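Polyphosphate:AMP phosphotransferase (PDB 5O6M) transfers phosphate from inorganic polyphosphate to nucleotides, converting AMP to ADP and ADP to ATP. Local coordinates at residues H124-R132 and W142-E153. The protein carries 1 engineered substitution. Numbering follows the deposited sequence.
Sequences HYEDVLVVR and WQKRYRHIREFE. With ATP (adenosine-5'-triphosphate), chain X; PO4 (phosphate ion), chain Z.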
ATOM      1  N   HIS D 124      -0.665  11.782  13.345  1.00 44.01           N
ATOM      2  CA  HIS D 124      -1.893  11.360  14.004  1.00 45.53           C
ATOM      3  C   HIS D 124      -2.414  12.398  14.988  1.00 51.60           C
ATOM      4  O   HIS D 124      -3.590  12.341  15.365  1.00 47.93           O
ATOM      5  CB  HIS D 124      -1.651  10.032  14.728  1.00 41.12           C
ATOM      6  CG  HIS D 124      -0.361   9.982  15.490  1.00 42.63           C
ATOM      7  ND1 HIS D 124       0.867  10.149  14.888  1.00 46.07           N
ATOM      8  CD2 HIS D 124      -0.106   9.752  16.800  1.00 45.93           C
ATOM      9  CE1 HIS D 124       1.822  10.054  15.797  1.00 42.56           C
ATOM     10  NE2 HIS D 124       1.258   9.808  16.966  1.00 46.52           N
ATOM     11  N   TYR D 125      -1.570  13.336  15.423  1.00 48.28           N
ATOM     12  CA  TYR D 125      -2.026  14.336  16.379  1.00 50.12           C
ATOM     13  C   TYR D 125      -3.048  15.285  15.768  1.00 47.74           C
ATOM     14  O   TYR D 125      -3.861  15.854  16.503  1.00 51.57           O
ATOM     15  CB  TYR D 125      -0.828  15.109  16.945  1.00 42.90           C
ATOM     16  CG  TYR D 125      -0.045  14.266  17.925  1.00 46.16           C
ATOM     17  CD1 TYR D 125      -0.461  14.138  19.242  1.00 47.58           C
ATOM     18  CD2 TYR D 125       1.092  13.578  17.529  1.00 47.17           C
ATOM     19  CE1 TYR D 125       0.236  13.352  20.142  1.00 41.37           C
ATOM     20  CE2 TYR D 125       1.798  12.789  18.423  1.00 53.71           C
ATOM     21  CZ  TYR D 125       1.362  12.680  19.730  1.00 50.98           C
ATOM     22  OH  TYR D 125       2.055  11.899  20.629  1.00 49.32           O
ATOM     23  N   GLU D 126      -3.056  15.436  14.442  1.00 49.62           N
ATOM     24  CA  GLU D 126      -4.095  16.229  13.795  1.00 49.25           C
ATOM     25  C   GLU D 126      -5.494  15.723  14.125  1.00 51.98           C
ATOM     26  O   GLU D 126      -6.455  16.495  14.037  1.00 51.43           O
ATOM     27  CB  GLU D 126      -3.885  16.244  12.279  1.00 50.95           C
ATOM     28  CG  GLU D 126      -2.610  16.944  11.834  1.00 54.91           C
ATOM     29  CD  GLU D 126      -2.676  18.453  12.011  1.00 61.27           C
ATOM     30  OE1 GLU D 126      -3.795  19.009  11.972  1.00 62.69           O
ATOM     31  OE2 GLU D 126      -1.612  19.086  12.183  1.00 62.31           O
ATOM     32  N   ASP D 127      -5.637  14.449  14.488  1.00 46.98           N
ATOM     33  CA  ASP D 127      -6.946  13.898  14.819  1.00 48.63           C
ATOM     34  C   ASP D 127      -7.392  14.222  16.241  1.00 52.21           C
ATOM     35  O   ASP D 127      -8.465  13.766  16.652  1.00 49.93           O
ATOM     36  CB  ASP D 127      -6.953  12.384  14.589  1.00 48.67           C
ATOM     37  CG  ASP D 127      -6.935  12.022  13.113  1.00 49.02           C
ATOM     38  OD1 ASP D 127      -7.950  12.274  12.428  1.00 61.71           O
ATOM     39  OD2 ASP D 127      -5.912  11.489  12.632  1.00 54.06           O
ATOM     40  N   VAL D 128      -6.602  14.987  16.996  1.00 47.04           N
ATOM     41  CA  VAL D 128      -7.065  15.584  18.244  1.00 49.12           C
ATOM     42  C   VAL D 128      -6.714  17.067  18.225  1.00 51.45           C
ATOM     43  O   VAL D 128      -6.691  17.727  19.271  1.00 57.27           O
ATOM     44  CB  VAL D 128      -6.458  14.891  19.476  1.00 52.06           C
ATOM     45  CG1 VAL D 128      -6.934  13.446  19.562  1.00 46.00           C
ATOM     46  CG2 VAL D 128      -4.941  14.996  19.456  1.00 47.66           C
ATOM     47  N   LEU D 129      -6.437  17.600  17.037  1.00 45.65           N
ATOM     48  CA  LEU D 129      -6.136  19.020  16.888  1.00 59.83           C
ATOM     49  C   LEU D 129      -7.192  19.683  16.013  1.00 55.92           C
ATOM     50  O   LEU D 129      -8.230  20.125  16.516  1.00 55.13           O
ATOM     51  CB  LEU D 129      -4.739  19.222  16.296  1.00 48.41           C
ATOM     52  CG  LEU D 129      -3.561  18.801  17.177  1.00 53.12           C
ATOM     53  CD1 LEU D 129      -2.270  18.811  16.377  1.00 55.84           C
ATOM     54  CD2 LEU D 129      -3.447  19.724  18.385  1.00 50.56           C
ATOM     55  N   VAL D 130      -6.943  19.755  14.704  1.00 57.36           N
ATOM     56  CA  VAL D 130      -7.950  20.305  13.801  1.00 59.53           C
ATOM     57  C   VAL D 130      -9.267  19.550  13.953  1.00 55.80           C
ATOM     58  O   VAL D 130     -10.350  20.136  13.840  1.00 57.78           O
ATOM     59  CB  VAL D 130      -7.442  20.291  12.346  1.00 54.69           C
ATOM     60  CG1 VAL D 130      -7.145  18.867  11.891  1.00 60.35           C
ATOM     61  CG2 VAL D 130      -8.461  20.949  11.428  1.00 59.36           C
ATOM     62  N   VAL D 131      -9.197  18.240  14.204  1.00 57.07           N
ATOM     63  CA  VAL D 131     -10.414  17.456  14.400  1.00 52.05           C
ATOM     64  C   VAL D 131     -11.161  17.939  15.637  1.00 55.42           C
ATOM     65  O   VAL D 131     -12.396  18.001  15.653  1.00 51.58           O
ATOM     66  CB  VAL D 131     -10.075  15.956  14.491  1.00 57.40           C
ATOM     67  CG1 VAL D 131     -11.254  15.174  15.071  1.00 48.77           C
ATOM     68  CG2 VAL D 131      -9.689  15.415  13.125  1.00 56.92           C
ATOM     69  N   ARG D 132     -10.425  18.281  16.697  1.00 60.00           N
ATOM     70  CA  ARG D 132     -11.046  18.805  17.909  1.00 56.80           C
ATOM     71  C   ARG D 132     -11.486  20.256  17.738  1.00 61.91           C
ATOM     72  O   ARG D 132     -12.617  20.614  18.083  1.00 57.91           O
ATOM     73  CB  ARG D 132     -10.080  18.668  19.085  1.00 51.07           C
ATOM     74  CG  ARG D 132     -10.255  19.719  20.173  1.00 55.33           C
ATOM     75  CD  ARG D 132      -9.434  19.362  21.400  1.00 59.32           C
ATOM     76  NE  ARG D 132      -9.290  20.486  22.321  1.00 70.06           N
ATOM     77  CZ  ARG D 132      -9.029  20.359  23.619  1.00 70.47           C
ATOM     78  NH1 ARG D 132      -8.903  19.154  24.159  1.00 68.18           N
ATOM     79  NH2 ARG D 132      -8.905  21.438  24.380  1.00 74.91           N
ATOM     80  N   TRP D 142     -13.175  12.197  19.924  1.00 53.01           N
ATOM     81  CA  TRP D 142     -11.759  12.555  19.940  1.00 59.48           C
ATOM     82  C   TRP D 142     -11.179  12.622  21.345  1.00 54.09           C
ATOM     83  O   TRP D 142      -9.952  12.661  21.482  1.00 56.48           O
ATOM     84  CB  TRP D 142     -11.517  13.880  19.202  1.00 55.88           C
ATOM     85  CG  TRP D 142     -12.250  15.077  19.732  1.00 55.52           C
ATOM     86  CD1 TRP D 142     -13.312  15.706  19.151  1.00 61.80           C
ATOM     87  CD2 TRP D 142     -11.940  15.826  20.916  1.00 59.63           C
ATOM     88  NE1 TRP D 142     -13.702  16.781  19.913  1.00 57.56           N
ATOM     89  CE2 TRP D 142     -12.873  16.879  21.000  1.00 63.00           C
ATOM     90  CE3 TRP D 142     -10.971  15.703  21.917  1.00 61.38           C
ATOM     91  CZ2 TRP D 142     -12.868  17.801  22.046  1.00 60.48           C
ATOM     92  CZ3 TRP D 142     -10.966  16.622  22.954  1.00 61.24           C
ATOM     93  CH2 TRP D 142     -11.909  17.656  23.010  1.00 56.42           C
ATOM     94  N   GLN D 143     -12.016  12.633  22.384  1.00 50.93           N
ATOM     95  CA  GLN D 143     -11.494  12.567  23.744  1.00 53.12           C
ATOM     96  C   GLN D 143     -10.867  11.208  24.032  1.00 52.16           C
ATOM     97  O   GLN D 143      -9.906  11.119  24.804  1.00 49.05           O
ATOM     98  CB  GLN D 143     -12.610  12.871  24.749  1.00 55.32           C
ATOM     99  CG  GLN D 143     -12.372  12.333  26.159  1.00 68.14           C
ATOM    100  CD  GLN D 143     -11.224  13.026  26.881  1.00 76.90           C
ATOM    101  OE1 GLN D 143     -10.707  14.045  26.419  1.00 73.52           O
ATOM    102  NE2 GLN D 143     -10.823  12.472  28.022  1.00 72.31           N
ATOM    103  N   LYS D 144     -11.387  10.144  23.414  1.00 52.98           N
ATOM    104  CA  LYS D 144     -10.814   8.823  23.630  1.00 50.01           C
ATOM    105  C   LYS D 144      -9.473   8.658  22.931  1.00 53.01           C
ATOM    106  O   LYS D 144      -8.753   7.693  23.210  1.00 46.39           O
ATOM    107  CB  LYS D 144     -11.772   7.732  23.160  1.00 55.00           C
ATOM    108  CG  LYS D 144     -13.177   7.876  23.707  1.00 68.17           C
ATOM    109  CD  LYS D 144     -13.709   6.517  24.121  1.00 60.79           C
ATOM    110  CE  LYS D 144     -15.185   6.545  24.447  1.00 70.49           C
ATOM    111  NZ  LYS D 144     -15.977   6.786  23.215  1.00 78.88           N
ATOM    112  N   ARG D 145      -9.131   9.566  22.018  1.00 52.75           N
ATOM    113  CA  ARG D 145      -7.957   9.382  21.180  1.00 50.23           C
ATOM    114  C   ARG D 145      -6.649   9.657  21.908  1.00 40.44           C
ATOM    115  O   ARG D 145      -5.613   9.134  21.490  1.00 48.36           O
ATOM    116  CB  ARG D 145      -8.079  10.261  19.936  1.00 48.90           C
ATOM    117  CG  ARG D 145      -9.227   9.809  19.044  1.00 52.06           C
ATOM    118  CD  ARG D 145      -9.427  10.692  17.833  1.00 52.78           C
ATOM    119  NE  ARG D 145     -10.446  10.123  16.954  1.00 55.25           N
ATOM    120  CZ  ARG D 145     -10.805  10.643  15.785  1.00 49.82           C
ATOM    121  NH1 ARG D 145     -10.227  11.755  15.350  1.00 49.80           N
ATOM    122  NH2 ARG D 145     -11.740  10.051  15.054  1.00 46.44           N
ATOM    123  N   TYR D 146      -6.660  10.440  22.990  1.00 50.95           N
ATOM    124  CA  TYR D 146      -5.431  10.615  23.763  1.00 45.69           C
ATOM    125  C   TYR D 146      -4.941   9.274  24.282  1.00 53.59           C
ATOM    126  O   TYR D 146      -3.740   8.980  24.251  1.00 54.87           O
ATOM    127  CB  TYR D 146      -5.664  11.582  24.924  1.00 45.61           C
ATOM    128  CG  TYR D 146      -6.156  12.947  24.500  1.00 57.69           C
ATOM    129  CD1 TYR D 146      -5.338  13.812  23.782  1.00 43.81           C
ATOM    130  CD2 TYR D 146      -7.446  13.366  24.805  1.00 48.43           C
ATOM    131  CE1 TYR D 146      -5.790  15.057  23.390  1.00 55.06           C
ATOM    132  CE2 TYR D 146      -7.906  14.609  24.417  1.00 46.56           C
ATOM    133  CZ  TYR D 146      -7.076  15.450  23.710  1.00 58.50           C
ATOM    134  OH  TYR D 146      -7.534  16.689  23.323  1.00 60.54           O
ATOM    135  N   ARG D 147      -5.868   8.436  24.743  1.00 45.95           N
ATOM    136  CA  ARG D 147      -5.513   7.095  25.187  1.00 50.94           C
ATOM    137  C   ARG D 147      -4.987   6.257  24.030  1.00 52.92           C
ATOM    138  O   ARG D 147      -3.915   5.648  24.129  1.00 47.67           O
ATOM    139  CB  ARG D 147      -6.736   6.427  25.815  1.00 52.19           C
ATOM    140  CG  ARG D 147      -6.599   4.932  25.973  1.00 58.92           C
ATOM    141  CD  ARG D 147      -6.557   4.510  27.414  1.00 58.67           C
ATOM    142  NE  ARG D 147      -7.002   3.128  27.550  1.00 66.51           N
ATOM    143  CZ  ARG D 147      -6.765   2.368  28.612  1.00 77.04           C
ATOM    144  NH1 ARG D 147      -7.201   1.117  28.640  1.00 69.98           N
ATOM    145  NH2 ARG D 147      -6.077   2.856  29.639  1.00 73.27           N
ATOM    146  N   HIS D 148      -5.728   6.229  22.918  1.00 45.33           N
ATOM    147  CA  HIS D 148      -5.291   5.506  21.727  1.00 46.36           C
ATOM    148  C   HIS D 148      -3.846   5.833  21.379  1.00 44.72           C
ATOM    149  O   HIS D 148      -3.047   4.943  21.069  1.00 47.40           O
ATOM    150  CB  HIS D 148      -6.193   5.857  20.543  1.00 42.28           C
ATOM    151  CG  HIS D 148      -7.647   5.603  20.784  1.00 53.20           C
ATOM    152  ND1 HIS D 148      -8.632   6.127  19.975  1.00 54.41           N
ATOM    153  CD2 HIS D 148      -8.282   4.873  21.730  1.00 45.85           C
ATOM    154  CE1 HIS D 148      -9.814   5.735  20.418  1.00 44.25           C
ATOM    155  NE2 HIS D 148      -9.629   4.976  21.482  1.00 45.94           N
ATOM    156  N   ILE D 149      -3.503   7.120  21.407  1.00 44.77           N
ATOM    157  CA  ILE D 149      -2.192   7.563  20.945  1.00 46.96           C
ATOM    158  C   ILE D 149      -1.099   7.143  21.918  1.00 47.91           C
ATOM    159  O   ILE D 149      -0.042   6.647  21.507  1.00 46.75           O
ATOM    160  CB  ILE D 149      -2.202   9.083  20.715  1.00 40.77           C
ATOM    161  CG1 ILE D 149      -3.120   9.420  19.537  1.00 45.40           C
ATOM    162  CG2 ILE D 149      -0.785   9.613  20.506  1.00 41.71           C
ATOM    163  CD1 ILE D 149      -3.258  10.900  19.258  1.00 50.98           C
ATOM    164  N   ARG D 150      -1.328   7.334  23.219  1.00 40.91           N
ATOM    165  CA  ARG D 150      -0.349   6.875  24.203  1.00 46.48           C
ATOM    166  C   ARG D 150      -0.044   5.396  24.015  1.00 54.38           C
ATOM    167  O   ARG D 150       1.119   4.981  24.065  1.00 55.42           O
ATOM    168  CB  ARG D 150      -0.849   7.136  25.625  1.00 45.04           C
ATOM    169  CG  ARG D 150      -0.732   8.580  26.086  1.00 46.13           C
ATOM    170  CD  ARG D 150      -0.979   8.685  27.587  1.00 41.31           C
ATOM    171  NE  ARG D 150      -2.276   8.136  27.962  1.00 41.91           N
ATOM    172  CZ  ARG D 150      -3.395   8.848  28.044  1.00 49.23           C
ATOM    173  NH1 ARG D 150      -3.382  10.149  27.778  1.00 47.42           N
ATOM    174  NH2 ARG D 150      -4.530   8.259  28.397  1.00 45.26           N
ATOM    175  N   GLU D 151      -1.081   4.587  23.788  1.00 45.41           N
ATOM    176  CA  GLU D 151      -0.903   3.148  23.664  1.00 50.77           C
ATOM    177  C   GLU D 151      -0.318   2.776  22.311  1.00 50.29           C
ATOM    178  O   GLU D 151       0.483   1.841  22.213  1.00 47.33           O
ATOM    179  CB  GLU D 151      -2.240   2.435  23.882  1.00 48.34           C
ATOM    180  CG  GLU D 151      -2.813   2.625  25.277  1.00 53.26           C
ATOM    181  CD  GLU D 151      -1.849   2.178  26.361  1.00 55.49           C
ATOM    182  OE1 GLU D 151      -1.832   2.799  27.445  1.00 61.86           O
ATOM    183  OE2 GLU D 151      -1.092   1.215  26.122  1.00 57.61           O
ATOM    184  N   PHE D 152      -0.714   3.492  21.259  1.00 50.00           N
ATOM    185  CA  PHE D 152      -0.105   3.276  19.953  1.00 46.91           C
ATOM    186  C   PHE D 152       1.389   3.558  19.999  1.00 47.33           C
ATOM    187  O   PHE D 152       2.201   2.756  19.522  1.00 46.96           O
ATOM    188  CB  PHE D 152      -0.791   4.158  18.909  1.00 54.87           C
ATOM    189  CG  PHE D 152      -0.138   4.124  17.560  1.00 50.29           C
ATOM    190  CD1 PHE D 152      -0.030   2.935  16.855  1.00 47.98           C
ATOM    191  CD2 PHE D 152       0.347   5.287  16.984  1.00 46.03           C
ATOM    192  CE1 PHE D 152       0.568   2.903  15.607  1.00 42.47           C
ATOM    193  CE2 PHE D 152       0.944   5.262  15.734  1.00 45.05           C
ATOM    194  CZ  PHE D 152       1.056   4.069  15.047  1.00 40.60           C
ATOM    195  N   GLU D 153       1.772   4.689  20.591  1.00 43.00           N
ATOM    196  CA  GLU D 153       3.188   5.024  20.684  1.00 49.40           C
ATOM    197  C   GLU D 153       3.916   4.108  21.659  1.00 51.23           C
ATOM    198  O   GLU D 153       5.093   3.795  21.446  1.00 46.42           O
ATOM    199  CB  GLU D 153       3.358   6.497  21.064  1.00 38.45           C
ATOM    200  CG  GLU D 153       2.907   7.448  19.957  1.00 37.77           C
ATOM    201  CD  GLU D 153       3.005   8.912  20.344  1.00 47.81           C
ATOM    202  OE1 GLU D 153       3.429   9.200  21.483  1.00 46.62           O
ATOM    203  OE2 GLU D 153       2.648   9.777  19.507  1.00 43.53           O
TER
HETATM  204  PG  ATP X1001       1.078  22.343   5.258  1.00 75.78           P
HETATM  205  O1G ATP X1001       1.404  21.094   6.032  1.00 71.24           O
HETATM  206  O2G ATP X1001       0.423  23.419   6.121  1.00 69.91           O
HETATM  207  O3G ATP X1001       2.305  22.948   4.561  1.00 65.50           O
HETATM  208  PB  ATP X1001       0.086  21.838   2.549  1.00 74.32           P
HETATM  209  O1B ATP X1001      -0.639  22.913   1.837  1.00 78.65           O
HETATM  210  O2B ATP X1001       1.563  21.664   2.189  1.00 86.75           O
HETATM  211  O3B ATP X1001       0.004  22.013   4.129  1.00 77.23           O
HETATM  212  PA  ATP X1001      -1.187  19.248   3.228  1.00 68.54           P
HETATM  213  O1A ATP X1001      -0.075  18.399   3.703  1.00 79.29           O
HETATM  214  O2A ATP X1001      -2.198  18.515   2.350  1.00 63.74           O
HETATM  215  O3A ATP X1001      -0.620  20.430   2.323  1.00 82.51           O
HETATM  216  O5' ATP X1001      -2.063  19.815   4.497  1.00 68.17           O
HETATM  217  C5' ATP X1001      -3.400  20.315   4.283  1.00 70.71           C
HETATM  218  C4' ATP X1001      -4.224  20.324   5.549  1.00 67.95           C
HETATM  219  O4' ATP X1001      -4.534  18.983   5.986  1.00 67.74           O
HETATM  220  C3' ATP X1001      -3.621  21.041   6.767  1.00 56.32           C
HETATM  221  O3' ATP X1001      -4.345  22.239   7.020  1.00 62.89           O
HETATM  222  C2' ATP X1001      -3.815  20.036   7.918  1.00 65.01           C
HETATM  223  O2' ATP X1001      -4.278  20.638   9.121  1.00 65.30           O
HETATM  224  C1' ATP X1001      -4.897  19.134   7.339  1.00 61.42           C
HETATM  225  N9  ATP X1001      -5.025  17.828   7.977  1.00 56.55           N
HETATM  226  C8  ATP X1001      -4.031  16.942   8.296  1.00 61.22           C
HETATM  227  N7  ATP X1001      -4.443  15.894   8.970  1.00 56.03           N
HETATM  228  C5  ATP X1001      -5.807  16.104   9.100  1.00 47.67           C
HETATM  229  C6  ATP X1001      -6.827  15.364   9.730  1.00 52.63           C
HETATM  230  N6  ATP X1001      -6.614  14.240  10.420  1.00 51.38           N
HETATM  231  N1  ATP X1001      -8.086  15.848   9.662  1.00 50.20           N
HETATM  232  C2  ATP X1001      -8.300  17.001   9.022  1.00 52.13           C
HETATM  233  N3  ATP X1001      -7.419  17.793   8.408  1.00 51.27           N
HETATM  234  C4  ATP X1001      -6.183  17.286   8.483  1.00 49.86           C
HETATM  235  P   PO4 Z1003      -8.661  20.227  28.124  1.00 88.07           P
HETATM  236  O1  PO4 Z1003      -7.241  20.741  28.091  1.00 73.92           O
HETATM  237  O2  PO4 Z1003      -9.567  21.180  27.380  1.00 77.45           O
HETATM  238  O3  PO4 Z1003      -9.114  20.123  29.560  1.00 95.21           O
HETATM  239  O4  PO4 Z1003      -8.731  18.863  27.475  1.00 78.32           O
HETATM  240  O   HOH W   1      -5.917  18.272  21.555  1.00 53.16           O
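Arg132 lies lengthwise over one face of the Trp142 indole. Arg132 CB sits above the middle of the ring system, 3.8 Å from Trp142 CE2; CG follows over CZ2, and CD reaches the six-membered ring in a CH-pi contact, 3.6 Å from the centroid. The extended chain (chi1 151°) carries the guanidinium to the rim of that ring, Arg132 NH1 still 3.5 Å from Trp142 CH2. There NH1 makes a weak, bent hydrogen bond (127°) to Tyr146 OH, and Arg132 NH2 bonds to O2 of a phosphate ion, probably from the crystallisation liquor. A water joins Tyr146 OH to Val128 O, while Val128 CG1 presses on Arg145 CB. In its guanidinium plane, Arg145 NH1 donates to a lone pair of Asp127 O (3.0 Å); its NH2 forms a salt bridge with Glu159 of the second subunit. At the far end, Glu153 OE2 accepts a nearly straight bond from His124 NE2 (2.9 Å, 170°) on its anti lone pair. Tyr125 OH lies very close to Glu153 OE2 (2.5 Å) and hydrogen-bonds Lys165, which salt-bridges Glu153 OE1. Ile149 CG2 lies at the His124 ring edge and against Tyr125 CZ. Helix 145-158 thus backs the ATP-contacting turn after strand 117-121 in this P-loop-type PPK2 fold.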